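Local coordinates for putative L-alanine-DL-glutamate epimerase (Burkholderia xenovorans, PDB 3GO2), which probably catalyses a racemisation or epimerisation with the help of bound magnesium, at residues 72-75 against 76-79; 291-295 against 296-300; 269-273 against 274-278; 278-282 against 283-287; 45-48 against 49-53. All blocks are in the same frame, centred on the assembly; numbering follows the deposited sequence.

Contacts 5 and 1 belong to the N-terminal domain, on the successive helices 46-57 and 65-76, while contacts 2, 3 and 4 lie in the barrel domain. Contact 2 is fully buried and contacts 1 and 3 largely so; contacts 4 and 5 are only partly buried. Contacts 3 and 4 both use helix 273-282 and share Lys278. Asn296 of contact 2 bonds to the backbone of Leu271 and Gly273 in contact 3, their centres about 10 Å apart. Backbone carbonyls of contacts 1 and 3 (Pro78, Thr270) and the Glu269 carboxylate bind magnesium; contact 2 has an Asp292 N-cap and a buried amide, contact 4 a Schellman turn, and contact 5 plain helical bonding with apolar packing.

Contact 1 (72-75 against 76-79); sequences AYCL and TRPA. With MG (magnesium ion), chain C.
Arg77 folds back along Tyr73 and Cys74 of helix 65-76. Its CB sits 3.3 Å from Tyr73 O. CG then passes over one face of the Tyr73 ring in a CH-pi contact, 4.1 Å from the ring centroid. Beyond it the chain runs extended, and NE donates to a water at 3.0 Å; that same water lies 2.8 Å from Tyr73 OH and joins the two side chains at their polar ends. The guanidinium is turned 59° from the ring, with Tyr73 CE2 over its face and 3.4 Å from Arg77 NH2. At the guanidinium edge, Arg77 NH1 stands 3.5 Å from Cys74 SG and bonds to Gly180 O of the second subunit. One turn back, Ala72 O takes Thr76 OG1 at 2.8 Å and Thr76 N from opposite faces of its carbonyl plane. Farther along the chain, Pro78 O binds magnesium at 2.4 Å together with Tyr249 OH and Thr270 O of the second subunit. The bonds of NE to water and of NH1 to Gly180 O, with the ring over one face, restrict the rotation of the guanidinium, and the carbonyl dipole of Gly180 probably stabilises its charge across the subunit boundary.

Contact 2 (291-295 against 296-300); sequences VDTIW and NGVWQ
Asn296 turns back on Asp292 at a strand-to-helix junction of the enolase-type barrel, where Asp292 follows strand 288-291 and is the N-cap of the short helix 293-296. Asp292 O is reached from opposite faces of its carbonyl plane, by Asn296 N at 2.9 Å and by Asn296 ND2 at 3.0 Å. The oxygen lies almost in the amide plane of Asn296. ND2 also meets Leu271 O of contact 3, and OD1 meets Gly273 N there; together with the bond to Asp292 O, these set the rotation of the amide. The buried amide is thus used at both ends.

The Asp292 carboxylate caps the helix. With CG anti to the backbone N (chi1 -167°), its OD2 is placed to accept Trp295 N at 2.9 Å, nearly straight but from 49° above the carboxylate plane. Asp292 OD1 lies 3.6 Å above one face of the Trp295 indole, toward its rim, and bonds to His318 and Tyr321; the pairing with His318 recalls the His-Asp dyad of mandelate racemase.

Gly297, with phi 87°, ends this helix and is the N-cap of helix 298-310; its N makes a weak bond to Thr293 O. Across the break, Thr293 and Val298 lie side by side, pointing the same way. Thr293 OG1 is bonded to Asn329, and Val298 CG2 rests 3.6 Å from that same Thr293 OG1.

Contact 3 (269-273 against 274-278); sequences ETLFG and IREFK. With MG (magnesium ion), chain B; MG (magnesium ion), chain D.
Glu276, Gly273 and Leu271 carry this turn from loop into helix 273-282. The Glu276 side chain reaches back, extended beyond CG, along Phe272: CG lies 3.2 Å from Phe272 O, and OE1 accepts Phe272 N at 2.8 Å. The N-H is fairly straight (159°) but arrives from 60° above the carboxylate plane. OE1 also lies in the plane of the Phe272 ring at its edge, with ring and carboxylate almost perpendicular. A water donates to Glu276 OE1 at 2.9 Å and is itself a ligand of the magnesium that Thr270 O binds at 2.4 Å, which puts Glu276 in the second shell of that metal.

Gly273, at positive phi, directs its carbonyl into the first turn, where Glu276 N and Phe277 N both bond to it weakly; Phe277 CD2 brings the ring edge to 3.2 Å from Gly273 O. Leu271 packs from the loop side, its CB 3.7 Å from Phe277 CE2 and its CD1 over a face of that ring.

At the loop's start, Glu269 OE2 binds another magnesium at 2.6 Å. With Asp219 and Glu245, it forms the three-carboxylate metal site at the strand ends of the barrel, the hallmark of the enolase superfamily.

Contact 4 (278-282 against 283-287); sequences KPFFD and ANAVD
Phe280 O gathers the chain as it leaves helix 273-282. Ala285 N, five residues on, gives it a nearly straight bond of 3.0 Å, and Ala283 N adds a weak one at 3.3 Å. Ala283 N is shared, since it also donates to Pro279 O at 3.2 Å in an i to i+4 bond that is bent. Between these, Asn284 N bonds to Phe281 O at 3.1 Å, meeting that carbonyl from 67° above its plane. Phe281 O has a second donor, Gln252 NE2 of the fourth subunit, which also bonds to Asn284 OD1; the helix end is thereby tied into a subunit interface.

Two apolar side-chain contacts accompany the backbone bonds. With Phe280 CG anti to the carbonyl carbon (chi1 -66°), the ring turns its edge to Ala285 CB, which lies near the ring plane, 4.1 Å from Phe280 CD1. Phe281 CE1 comes within 3.9 Å of Val286 CG2, and its ring also meets Phe307 of helix 298-310 and, edge-to-face, His311.

One turn earlier, Lys278 NZ and Asp282 OD2 form a salt bridge of 2.8 Å through the syn lone pair of that oxygen. Long, weak ion pairs also relate Lys278 and Asp282 to Asp282 and Lys278 of the third subunit.

The positive phi of Asn284 (59°), the two nested backbone bonds and the apolar touch of Phe280 with Ala285 together make a classical Schellman motif, here leading a barrel helix into strand 288-291.

Contact 5 (45-48 against 49-53); sequences GVTA and VIEQL
Below their flat ends, the Glu51 carboxylate and the Gln52 amide, the methylene stems of these two residues lie on carbonyls of the preceding turn. Glu51 CG lies 3.3 Å from Thr47 O, and Gln52 CG lies 3.6 Å from Ala48 O. Both chains bend at chi2 (Glu51 -66°), which swings the Glu51 carboxylate off this turn and lets OE2 bond to Thr10 OG1 on strand 5-14. Thr47 OG1 bonds to Glu39.

The backbone below is a regular run of four helical bonds: Val49 N to Gly45 O at 3.1 Å, Ile50 N to Val46 O at 3.0 Å, Glu51 N to Thr47 O at 2.9 Å and Gln52 N to Ala48 O at 3.2 Å. Gly45 is the N-cap, at backbone angles where a CB would be jammed against the carbonyl O of the residue before.

This is the start of helix 46-57, which lies over the three-stranded antiparallel sheet of the N-terminal domain in this enolase-type fold. Val46 and Ile50 form its apolar stripe. CG1 of Val46, anti to the backbone N (chi1 -177°), slants across the end of Ile50 and meets its CD1 at 3.7 Å. Phe37 of strand 32-37 packs on both residues, while Glu86 and Ala90 of helix 82-103 touch Val46 and Ile50 respectively. At the subunit interface, Ala48 packs on Gly45 of the second subunit and Gln52 on Pro44 of that subunit.

Contact 1 (72-75 against 76-79)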
# COMPACT_ATOMS: atom_id res chain seq x y z
N ALA A 72 -6.30 -35.06 -8.03
CA ALA A 72 -7.61 -34.71 -7.50
C ALA A 72 -7.87 -33.20 -7.58
O ALA A 72 -8.96 -32.80 -7.90
CB ALA A 72 -7.79 -35.22 -6.07
N TYR A 73 -6.86 -32.41 -7.27
CA TYR A 73 -6.97 -30.96 -7.34
C TYR A 73 -7.25 -30.55 -8.78
O TYR A 73 -8.13 -29.72 -9.02
CB TYR A 73 -5.68 -30.34 -6.84
CG TYR A 73 -5.74 -28.82 -6.84
CD1 TYR A 73 -6.70 -28.14 -6.11
CD2 TYR A 73 -4.84 -28.08 -7.57
CE1 TYR A 73 -6.75 -26.73 -6.10
CE2 TYR A 73 -4.90 -26.68 -7.59
CZ TYR A 73 -5.85 -26.02 -6.85
OH TYR A 73 -5.87 -24.65 -6.86
N CYS A 74 -6.55 -31.17 -9.73
CA CYS A 74 -6.79 -30.92 -11.15
C CYS A 74 -8.24 -31.24 -11.52
O CYS A 74 -8.92 -30.42 -12.17
CB CYS A 74 -5.85 -31.73 -12.04
SG CYS A 74 -4.13 -31.21 -12.04
N LEU A 75 -8.72 -32.42 -11.11
CA LEU A 75 -10.02 -32.90 -11.53
C LEU A 75 -11.16 -32.09 -10.96
O LEU A 75 -12.25 -32.06 -11.55
CB LEU A 75 -10.21 -34.36 -11.10
CG LEU A 75 -9.27 -35.36 -11.76
CD1 LEU A 75 -9.50 -36.77 -11.14
CD2 LEU A 75 -9.42 -35.35 -13.29
N THR A 76 -10.94 -31.44 -9.82
CA THR A 76 -11.99 -30.68 -9.16
C THR A 76 -11.65 -29.20 -9.04
O THR A 76 -12.32 -28.49 -8.30
CB THR A 76 -12.27 -31.24 -7.75
OG1 THR A 76 -11.07 -31.21 -6.97
CG2 THR A 76 -12.81 -32.67 -7.86
N ARG A 77 -10.65 -28.74 -9.79
CA ARG A 77 -10.14 -27.37 -9.68
C ARG A 77 -11.24 -26.30 -9.65
O ARG A 77 -11.20 -25.40 -8.81
CB ARG A 77 -9.11 -27.06 -10.78
CG ARG A 77 -7.82 -26.46 -10.33
CD ARG A 77 -6.89 -26.19 -11.55
NE ARG A 77 -5.55 -25.84 -11.07
CZ ARG A 77 -4.48 -26.59 -11.15
NH1 ARG A 77 -4.46 -27.78 -11.80
NH2 ARG A 77 -3.36 -26.12 -10.61
N PRO A 78 -12.25 -26.40 -10.55
CA PRO A 78 -13.25 -25.33 -10.58
C PRO A 78 -14.06 -25.16 -9.29
O PRO A 78 -14.42 -24.03 -8.94
CB PRO A 78 -14.16 -25.73 -11.74
CG PRO A 78 -13.25 -26.54 -12.65
CD PRO A 78 -12.37 -27.31 -11.70
N ALA A 79 -14.34 -26.26 -8.61
CA ALA A 79 -15.17 -26.20 -7.41
C ALA A 79 -14.37 -26.60 -6.19
O ALA A 79 -14.89 -27.15 -5.23
CB ALA A 79 -16.40 -27.10 -7.59
MG MG C . -13.96 -22.07 -7.65
O HOH W 1 -5.07 -23.54 -9.28
O HOH W 2 -13.49 -20.37 -5.85
O HOH W 3 -14.79 -23.20 -5.75

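Contact 2 (291-295 against 296-300)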
# COMPACT_ATOMS: atom_id res chain seq x y z
N VAL A 291 -5.96 -24.97 12.35
CA VAL A 291 -5.88 -25.73 11.09
C VAL A 291 -6.73 -26.98 11.24
O VAL A 291 -6.55 -27.74 12.18
CB VAL A 291 -4.45 -26.13 10.77
CG1 VAL A 291 -4.39 -26.93 9.47
CG2 VAL A 291 -3.52 -24.88 10.67
N ASP A 292 -7.69 -27.17 10.35
CA ASP A 292 -8.50 -28.40 10.38
C ASP A 292 -7.82 -29.42 9.46
O ASP A 292 -7.92 -29.34 8.24
CB ASP A 292 -9.95 -28.14 10.02
CG ASP A 292 -10.83 -29.33 10.36
OD1 ASP A 292 -11.93 -29.16 10.94
OD2 ASP A 292 -10.36 -30.45 10.11
N THR A 293 -7.08 -30.33 10.07
CA THR A 293 -6.33 -31.34 9.35
C THR A 293 -7.23 -32.47 8.88
O THR A 293 -6.87 -33.21 7.97
CB THR A 293 -5.14 -31.92 10.16
OG1 THR A 293 -5.60 -32.94 11.05
CG2 THR A 293 -4.37 -30.83 10.92
N ILE A 294 -8.37 -32.63 9.53
CA ILE A 294 -9.38 -33.60 9.12
C ILE A 294 -9.97 -33.18 7.75
O ILE A 294 -10.14 -33.99 6.83
CB ILE A 294 -10.49 -33.69 10.20
CG1 ILE A 294 -9.91 -34.07 11.56
CG2 ILE A 294 -11.59 -34.65 9.76
CD1 ILE A 294 -8.93 -35.25 11.56
N TRP A 295 -10.27 -31.89 7.63
CA TRP A 295 -10.72 -31.30 6.38
C TRP A 295 -9.60 -31.23 5.31
O TRP A 295 -9.82 -31.57 4.14
CB TRP A 295 -11.18 -29.87 6.68
CG TRP A 295 -12.55 -29.77 7.25
CD1 TRP A 295 -13.25 -30.74 7.90
CD2 TRP A 295 -13.41 -28.63 7.18
NE1 TRP A 295 -14.50 -30.28 8.24
CE2 TRP A 295 -14.62 -28.98 7.81
CE3 TRP A 295 -13.26 -27.34 6.65
CZ2 TRP A 295 -15.69 -28.08 7.91
CZ3 TRP A 295 -14.33 -26.47 6.74
CH2 TRP A 295 -15.52 -26.84 7.37
N ASN A 296 -8.43 -30.73 5.70
CA ASN A 296 -7.36 -30.44 4.71
C ASN A 296 -6.57 -31.66 4.25
O ASN A 296 -6.01 -31.67 3.15
CB ASN A 296 -6.39 -29.39 5.27
CG ASN A 296 -6.85 -27.98 5.02
OD1 ASN A 296 -6.58 -27.42 3.96
ND2 ASN A 296 -7.50 -27.39 6.01
N GLY A 297 -6.53 -32.69 5.10
CA GLY A 297 -5.51 -33.72 5.01
C GLY A 297 -4.31 -33.27 5.81
O GLY A 297 -3.90 -32.10 5.79
N VAL A 298 -3.69 -34.21 6.52
CA VAL A 298 -2.54 -33.87 7.31
C VAL A 298 -1.32 -33.44 6.49
O VAL A 298 -0.55 -32.59 6.96
CB VAL A 298 -2.20 -35.07 8.30
CG1 VAL A 298 -0.81 -34.92 8.90
CG2 VAL A 298 -3.29 -35.16 9.37
N TRP A 299 -1.13 -34.00 5.29
CA TRP A 299 0.05 -33.63 4.50
C TRP A 299 -0.09 -32.19 4.07
O TRP A 299 0.85 -31.41 4.17
CB TRP A 299 0.22 -34.56 3.30
CG TRP A 299 1.55 -34.45 2.66
CD1 TRP A 299 1.85 -33.85 1.48
CD2 TRP A 299 2.78 -34.98 3.17
NE1 TRP A 299 3.21 -33.98 1.22
CE2 TRP A 299 3.79 -34.67 2.25
CE3 TRP A 299 3.12 -35.71 4.31
CZ2 TRP A 299 5.12 -35.06 2.44
CZ3 TRP A 299 4.42 -36.09 4.48
CH2 TRP A 299 5.40 -35.77 3.56
N GLN A 300 -1.28 -31.82 3.61
CA GLN A 300 -1.53 -30.44 3.24
C GLN A 300 -1.41 -29.53 4.47
O GLN A 300 -0.92 -28.40 4.36
CB GLN A 300 -2.92 -30.29 2.60
CG GLN A 300 -3.18 -31.17 1.37
CD GLN A 300 -2.03 -31.20 0.39
OE1 GLN A 300 -1.54 -30.15 -0.02
NE2 GLN A 300 -1.55 -32.40 0.06

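Contact 3 (269-273 against 274-278)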
# COMPACT_ATOMS: atom_id res chain seq x y z
N GLU A 269 -10.20 -22.07 11.21
CA GLU A 269 -10.52 -23.49 11.27
C GLU A 269 -11.33 -23.99 10.09
O GLU A 269 -11.44 -25.21 9.90
CB GLU A 269 -11.26 -23.85 12.57
CG GLU A 269 -12.73 -23.50 12.60
CD GLU A 269 -13.37 -23.81 13.92
OE1 GLU A 269 -14.60 -23.85 13.95
OE2 GLU A 269 -12.67 -24.05 14.90
N THR A 270 -11.90 -23.08 9.30
CA THR A 270 -12.75 -23.46 8.19
C THR A 270 -12.06 -23.27 6.84
O THR A 270 -12.73 -23.37 5.81
CB THR A 270 -14.12 -22.75 8.20
OG1 THR A 270 -13.99 -21.38 7.79
CG2 THR A 270 -14.78 -22.85 9.57
N LEU A 271 -10.76 -22.98 6.85
CA LEU A 271 -10.04 -22.63 5.63
C LEU A 271 -9.20 -23.80 5.09
O LEU A 271 -8.74 -24.68 5.85
CB LEU A 271 -9.12 -21.45 5.90
CG LEU A 271 -9.73 -20.18 6.45
CD1 LEU A 271 -8.63 -19.09 6.60
CD2 LEU A 271 -10.89 -19.71 5.58
N PHE A 272 -8.95 -23.74 3.79
CA PHE A 272 -8.24 -24.78 3.04
C PHE A 272 -7.00 -24.24 2.32
O PHE A 272 -7.09 -23.35 1.48
CB PHE A 272 -9.16 -25.41 1.98
CG PHE A 272 -10.35 -26.10 2.55
CD1 PHE A 272 -10.36 -27.46 2.76
CD2 PHE A 272 -11.50 -25.38 2.84
CE1 PHE A 272 -11.48 -28.09 3.27
CE2 PHE A 272 -12.61 -26.00 3.34
CZ PHE A 272 -12.59 -27.36 3.56
N GLY A 273 -5.86 -24.86 2.61
CA GLY A 273 -4.61 -24.63 1.91
C GLY A 273 -3.94 -23.33 2.25
O GLY A 273 -4.55 -22.41 2.76
N ILE A 274 -2.66 -23.24 1.91
CA ILE A 274 -1.96 -21.99 2.09
C ILE A 274 -2.71 -20.84 1.40
O ILE A 274 -2.80 -19.74 1.96
CB ILE A 274 -0.52 -22.09 1.55
CG1 ILE A 274 0.34 -22.99 2.46
CG2 ILE A 274 0.09 -20.66 1.40
CD1 ILE A 274 1.73 -23.18 1.94
N ARG A 275 -3.28 -21.09 0.22
CA ARG A 275 -3.97 -20.01 -0.51
C ARG A 275 -5.06 -19.30 0.32
O ARG A 275 -5.21 -18.07 0.24
CB ARG A 275 -4.62 -20.51 -1.80
CG ARG A 275 -3.68 -20.88 -2.92
CD ARG A 275 -4.49 -21.33 -4.15
NE ARG A 275 -3.67 -21.64 -5.33
CZ ARG A 275 -3.13 -22.82 -5.61
NH1 ARG A 275 -3.29 -23.88 -4.81
NH2 ARG A 275 -2.41 -22.96 -6.73
N GLU A 276 -5.87 -20.05 1.08
CA GLU A 276 -6.96 -19.42 1.84
C GLU A 276 -6.46 -18.78 3.13
O GLU A 276 -7.06 -17.81 3.59
CB GLU A 276 -8.09 -20.40 2.13
CG GLU A 276 -8.88 -20.77 0.87
CD GLU A 276 -10.14 -21.57 1.18
OE1 GLU A 276 -10.45 -21.77 2.38
OE2 GLU A 276 -10.80 -22.02 0.20
N PHE A 277 -5.37 -19.30 3.69
CA PHE A 277 -4.82 -18.74 4.93
C PHE A 277 -4.09 -17.44 4.64
O PHE A 277 -4.07 -16.53 5.48
CB PHE A 277 -3.86 -19.73 5.60
CG PHE A 277 -4.52 -20.82 6.42
CD1 PHE A 277 -4.50 -20.75 7.81
CD2 PHE A 277 -5.16 -21.90 5.83
CE1 PHE A 277 -5.09 -21.76 8.61
CE2 PHE A 277 -5.75 -22.89 6.61
CZ PHE A 277 -5.72 -22.80 7.99
N LYS A 278 -3.47 -17.36 3.46
CA LYS A 278 -2.56 -16.28 3.12
C LYS A 278 -3.14 -14.88 3.33
O LYS A 278 -2.47 -14.05 3.92
CB LYS A 278 -2.01 -16.46 1.71
CG LYS A 278 -1.14 -15.30 1.20
CD LYS A 278 -0.58 -15.61 -0.19
CE LYS A 278 -0.32 -14.35 -1.00
NZ LYS A 278 0.64 -13.39 -0.32
MG MG B . -14.64 -22.44 4.76
MG MG D . -14.31 -23.42 16.78
O HOH W 4 -15.83 -24.22 16.28
O HOH W 5 -13.18 -21.15 3.16
O HOH W 6 -14.38 -21.26 15.77
O HOH W 7 -15.20 -23.49 2.72

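Contact 4 (278-282 against 283-287)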
# COMPACT_ATOMS: atom_id res chain seq x y z
N LYS A 278 -3.47 -17.36 3.46
CA LYS A 278 -2.56 -16.28 3.12
C LYS A 278 -3.14 -14.88 3.33
O LYS A 278 -2.47 -14.05 3.92
CB LYS A 278 -2.01 -16.46 1.71
CG LYS A 278 -1.14 -15.30 1.20
CD LYS A 278 -0.58 -15.61 -0.19
CE LYS A 278 -0.32 -14.35 -1.00
NZ LYS A 278 0.64 -13.39 -0.32
N PRO A 279 -4.37 -14.58 2.84
CA PRO A 279 -4.86 -13.23 3.04
C PRO A 279 -4.98 -12.80 4.52
O PRO A 279 -4.79 -11.63 4.84
CB PRO A 279 -6.23 -13.23 2.36
CG PRO A 279 -6.29 -14.43 1.57
CD PRO A 279 -5.27 -15.37 1.98
N PHE A 280 -5.24 -13.76 5.41
CA PHE A 280 -5.34 -13.48 6.82
C PHE A 280 -3.97 -13.17 7.39
O PHE A 280 -3.81 -12.20 8.15
CB PHE A 280 -6.02 -14.63 7.55
CG PHE A 280 -7.46 -14.81 7.15
CD1 PHE A 280 -8.46 -14.13 7.80
CD2 PHE A 280 -7.81 -15.64 6.09
CE1 PHE A 280 -9.80 -14.27 7.42
CE2 PHE A 280 -9.11 -15.80 5.70
CZ PHE A 280 -10.13 -15.10 6.38
N PHE A 281 -2.96 -13.95 7.02
CA PHE A 281 -1.62 -13.69 7.54
C PHE A 281 -1.08 -12.37 6.98
O PHE A 281 -0.45 -11.58 7.71
CB PHE A 281 -0.68 -14.85 7.23
CG PHE A 281 -1.05 -16.19 7.87
CD1 PHE A 281 -2.11 -16.34 8.76
CD2 PHE A 281 -0.28 -17.32 7.61
CE1 PHE A 281 -2.41 -17.56 9.32
CE2 PHE A 281 -0.58 -18.55 8.17
CZ PHE A 281 -1.64 -18.67 9.04
N ASP A 282 -1.33 -12.10 5.70
CA ASP A 282 -0.87 -10.84 5.08
C ASP A 282 -1.47 -9.61 5.78
O ASP A 282 -0.82 -8.55 5.84
CB ASP A 282 -1.25 -10.83 3.60
CG ASP A 282 -0.38 -11.78 2.76
OD1 ASP A 282 0.62 -12.32 3.26
OD2 ASP A 282 -0.73 -11.93 1.59
N ALA A 283 -2.68 -9.77 6.31
CA ALA A 283 -3.39 -8.72 7.00
C ALA A 283 -3.11 -8.62 8.50
O ALA A 283 -3.65 -7.73 9.15
CB ALA A 283 -4.90 -8.85 6.73
N ASN A 284 -2.26 -9.49 9.04
CA ASN A 284 -2.01 -9.53 10.50
C ASN A 284 -3.30 -9.81 11.25
O ASN A 284 -3.55 -9.25 12.33
CB ASN A 284 -1.43 -8.21 11.02
CG ASN A 284 -0.06 -7.95 10.51
OD1 ASN A 284 0.80 -8.81 10.60
ND2 ASN A 284 0.17 -6.74 10.00
N ALA A 285 -4.14 -10.69 10.70
CA ALA A 285 -5.47 -10.89 11.26
C ALA A 285 -5.49 -11.81 12.48
O ALA A 285 -6.49 -11.80 13.21
CB ALA A 285 -6.44 -11.46 10.17
N VAL A 286 -4.45 -12.62 12.71
CA VAL A 286 -4.51 -13.63 13.79
C VAL A 286 -3.28 -13.71 14.69
O VAL A 286 -2.14 -13.54 14.25
CB VAL A 286 -4.82 -15.06 13.28
CG1 VAL A 286 -6.18 -15.09 12.54
CG2 VAL A 286 -3.71 -15.57 12.41
N ASP A 287 -3.52 -13.97 15.97
CA ASP A 287 -2.47 -14.46 16.84
C ASP A 287 -2.18 -15.95 16.59
O ASP A 287 -1.01 -16.37 16.55
CB ASP A 287 -2.83 -14.25 18.30
CG ASP A 287 -2.85 -12.80 18.69
OD1 ASP A 287 -1.80 -12.29 19.11
OD2 ASP A 287 -3.89 -12.13 18.52

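Contact 5 (45-48 against 49-53)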
# COMPACT_ATOMS: atom_id res chain seq x y z
N GLY A 45 -22.50 -33.62 1.55
CA GLY A 45 -21.94 -34.02 0.27
C GLY A 45 -20.53 -34.61 0.28
O GLY A 45 -20.04 -35.09 -0.76
N VAL A 46 -19.84 -34.57 1.43
CA VAL A 46 -18.45 -35.08 1.47
C VAL A 46 -18.36 -36.55 1.03
O VAL A 46 -17.48 -36.93 0.27
CB VAL A 46 -17.78 -34.92 2.86
CG1 VAL A 46 -16.34 -35.39 2.80
CG2 VAL A 46 -17.85 -33.43 3.31
N THR A 47 -19.29 -37.36 1.52
CA THR A 47 -19.32 -38.78 1.14
C THR A 47 -19.41 -38.95 -0.37
O THR A 47 -18.74 -39.79 -0.96
CB THR A 47 -20.45 -39.54 1.85
OG1 THR A 47 -20.36 -39.38 3.28
CG2 THR A 47 -20.42 -41.03 1.46
N ALA A 48 -20.25 -38.14 -1.02
CA ALA A 48 -20.42 -38.25 -2.46
C ALA A 48 -19.15 -37.92 -3.22
O ALA A 48 -18.82 -38.55 -4.22
CB ALA A 48 -21.57 -37.37 -2.93
N VAL A 49 -18.43 -36.89 -2.76
CA VAL A 49 -17.13 -36.54 -3.31
C VAL A 49 -16.14 -37.70 -3.20
O VAL A 49 -15.47 -38.07 -4.17
CB VAL A 49 -16.53 -35.27 -2.60
CG1 VAL A 49 -15.12 -35.00 -3.11
CG2 VAL A 49 -17.46 -34.06 -2.81
N ILE A 50 -16.04 -38.26 -2.00
CA ILE A 50 -15.10 -39.35 -1.75
C ILE A 50 -15.43 -40.56 -2.62
O ILE A 50 -14.54 -41.17 -3.21
CB ILE A 50 -15.14 -39.77 -0.27
CG1 ILE A 50 -14.56 -38.65 0.59
CG2 ILE A 50 -14.35 -41.08 -0.04
CD1 ILE A 50 -14.93 -38.76 2.08
N GLU A 51 -16.70 -40.87 -2.74
CA GLU A 51 -17.09 -42.00 -3.59
C GLU A 51 -16.65 -41.85 -5.04
O GLU A 51 -16.24 -42.82 -5.66
CB GLU A 51 -18.61 -42.25 -3.49
CG GLU A 51 -19.03 -42.90 -2.16
CD GLU A 51 -18.50 -44.35 -1.96
OE1 GLU A 51 -18.26 -45.06 -2.96
OE2 GLU A 51 -18.34 -44.80 -0.81
N GLN A 52 -16.74 -40.63 -5.58
CA GLN A 52 -16.27 -40.36 -6.96
C GLN A 52 -14.76 -40.38 -7.06
O GLN A 52 -14.18 -41.02 -7.93
CB GLN A 52 -16.77 -38.99 -7.43
CG GLN A 52 -18.22 -39.00 -7.72
CD GLN A 52 -18.51 -39.90 -8.89
OE1 GLN A 52 -18.15 -39.58 -10.01
NE2 GLN A 52 -19.12 -41.05 -8.63
N LEU A 53 -14.09 -39.66 -6.17
CA LEU A 53 -12.63 -39.60 -6.19
C LEU A 53 -11.96 -40.94 -5.90
O LEU A 53 -10.91 -41.25 -6.50
CB LEU A 53 -12.12 -38.53 -5.21
CG LEU A 53 -12.35 -37.11 -5.70
CD1 LEU A 53 -11.91 -36.11 -4.64
CD2 LEU A 53 -11.60 -36.86 -7.02